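Uncharacterized conserved protein (Staphylococcus epidermidis, PDB 3FRM) is of unknown function but contains a GNAT-type domain and may be an acetyltransferase. Local coordinates at residues I121-S126 and D163-V168. Residues are numbered along the deposited sequence; the frame is centred on the assembly and turned at random.
Sequences IQLVSS and DIERLV. With NA (sodium ion), chain G.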
# COMPACT_ATOMS: atom_id res chain seq x y z
N ILE A 121 14.80 -22.91 -6.33
CA ILE A 121 13.74 -22.32 -7.18
C ILE A 121 13.53 -23.16 -8.43
O ILE A 121 14.47 -23.36 -9.20
CB ILE A 121 14.07 -20.87 -7.63
CG1 ILE A 121 14.46 -20.00 -6.43
CG2 ILE A 121 12.88 -20.26 -8.41
CD1 ILE A 121 14.71 -18.46 -6.74
N GLN A 122 12.30 -23.62 -8.63
CA GLN A 122 12.00 -24.59 -9.67
C GLN A 122 10.91 -24.06 -10.57
O GLN A 122 9.99 -23.39 -10.10
CB GLN A 122 11.58 -25.95 -9.05
CG GLN A 122 12.65 -26.63 -8.18
CD GLN A 122 12.18 -27.96 -7.46
OE1 GLN A 122 11.14 -28.57 -7.76
NE2 GLN A 122 12.96 -28.38 -6.49
N LEU A 123 11.01 -24.36 -11.87
CA LEU A 123 9.87 -24.22 -12.79
C LEU A 123 8.81 -25.20 -12.38
O LEU A 123 9.13 -26.33 -12.03
CB LEU A 123 10.28 -24.53 -14.23
CG LEU A 123 10.61 -23.29 -15.08
CD1 LEU A 123 12.01 -22.73 -14.75
CD2 LEU A 123 10.49 -23.64 -16.57
N VAL A 124 7.55 -24.82 -12.40
CA VAL A 124 6.54 -25.78 -11.95
C VAL A 124 6.15 -26.77 -13.04
O VAL A 124 6.06 -26.43 -14.20
CB VAL A 124 5.30 -25.13 -11.27
CG1 VAL A 124 5.74 -23.96 -10.41
CG2 VAL A 124 4.28 -24.69 -12.29
N SER A 125 5.96 -28.02 -12.66
CA SER A 125 5.50 -29.00 -13.60
C SER A 125 4.58 -29.89 -12.83
O SER A 125 4.34 -29.65 -11.63
CB SER A 125 6.65 -29.83 -14.11
OG SER A 125 7.32 -30.41 -13.01
N SER A 126 4.09 -30.92 -13.53
CA SER A 126 3.16 -31.89 -12.96
C SER A 126 3.76 -32.37 -11.65
O SER A 126 3.05 -32.82 -10.76
CB SER A 126 2.97 -33.06 -13.91
OG SER A 126 4.17 -33.82 -14.04
N ASP A 163 0.65 -20.43 -21.53
CA ASP A 163 1.98 -20.05 -21.87
C ASP A 163 2.75 -19.40 -20.71
O ASP A 163 3.95 -19.58 -20.61
CB ASP A 163 1.98 -19.31 -23.20
CG ASP A 163 1.70 -20.26 -24.37
OD1 ASP A 163 2.37 -21.33 -24.45
OD2 ASP A 163 0.80 -19.96 -25.19
N ILE A 164 2.01 -18.74 -19.82
CA ILE A 164 2.44 -18.38 -18.47
C ILE A 164 3.35 -19.44 -17.84
O ILE A 164 3.02 -20.62 -17.85
CB ILE A 164 1.19 -18.12 -17.56
CG1 ILE A 164 0.28 -17.08 -18.21
CG2 ILE A 164 1.59 -17.74 -16.13
CD1 ILE A 164 -0.87 -16.56 -17.34
N GLU A 165 4.51 -19.00 -17.34
CA GLU A 165 5.42 -19.87 -16.57
C GLU A 165 5.30 -19.58 -15.07
O GLU A 165 4.94 -18.47 -14.69
CB GLU A 165 6.87 -19.73 -17.03
CG GLU A 165 7.43 -20.88 -17.94
CD GLU A 165 6.61 -22.18 -17.92
OE1 GLU A 165 5.92 -22.43 -18.94
OE2 GLU A 165 6.65 -22.96 -16.91
N ARG A 166 5.58 -20.58 -14.23
CA ARG A 166 5.44 -20.42 -12.80
C ARG A 166 6.63 -20.91 -11.99
O ARG A 166 7.31 -21.88 -12.37
CB ARG A 166 4.16 -21.08 -12.32
CG ARG A 166 2.93 -20.50 -12.96
CD ARG A 166 1.81 -21.50 -12.88
NE ARG A 166 0.52 -20.88 -13.14
CZ ARG A 166 -0.08 -20.87 -14.31
NH1 ARG A 166 0.47 -21.47 -15.36
NH2 ARG A 166 -1.23 -20.21 -14.42
N LEU A 167 6.91 -20.22 -10.88
CA LEU A 167 7.97 -20.63 -9.97
C LEU A 167 7.54 -21.01 -8.54
O LEU A 167 6.63 -20.43 -8.02
CB LEU A 167 9.02 -19.53 -9.93
CG LEU A 167 9.63 -19.31 -11.32
CD1 LEU A 167 10.48 -18.04 -11.36
CD2 LEU A 167 10.42 -20.52 -11.80
N VAL A 168 8.18 -22.01 -7.93
CA VAL A 168 8.00 -22.32 -6.52
C VAL A 168 9.38 -22.29 -5.93
O VAL A 168 10.30 -22.92 -6.47
CB VAL A 168 7.45 -23.77 -6.29
CG1 VAL A 168 7.30 -24.08 -4.79
CG2 VAL A 168 6.14 -23.96 -6.96
NA NA G . 2.40 -23.12 -19.01
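Ile121 rests its CG2 methyl against CD2 of Leu167, 4.2 Å away, and both side chains touch Tyr211 of helix 204-216. Gln122 and Val168 form an antiparallel hydrogen-bonded pair: Gln122 N reaches Val168 O at 3.0 Å, and Val168 N returns to Gln122 O at 3.1 Å. The side-chain amide of Gln122 turns to other partners: NE2 bonds to Asp120 and OE1 to Asn128. Leu123 pairs with Leu167 at a non-hydrogen-bonded position, where CD1 of Leu123 comes 4.0 Å from CD2 of Leu167 on the face occupied by Tyr211. The other methyl of Leu123, CD2, lies beside OE2 of Glu165, the two side chains crossing at about a right angle. Strand 120-123 forms one edge of the mixed sheet within the chain, antiparallel to strand 165-171; the two are joined through helices 129-136 and 145-158, consistent with the first two strands of a GNAT fold. Val124 adds a last, more bent bond, from its N to Arg166 O (2.9 Å, N-H...O angle 147°). Its two methyls divide the work: CG1 meets CG2 of Val168 at 3.5 Å, while CG2, held between backbone N and carbonyl carbon by chi1 of -39°, packs against CB of Arg166 at 3.6 Å. Tyr132 of helix 129-136 touches all three of these side chains. From there the extended Arg166 side chain leads away to a hydrogen bond from NH1 to OD1 of Asp162, which also binds the sodium ion; Ile164 O, 2.8 Å from the sodium, joins the Tyr159 and Asn160 carbonyls around that metal.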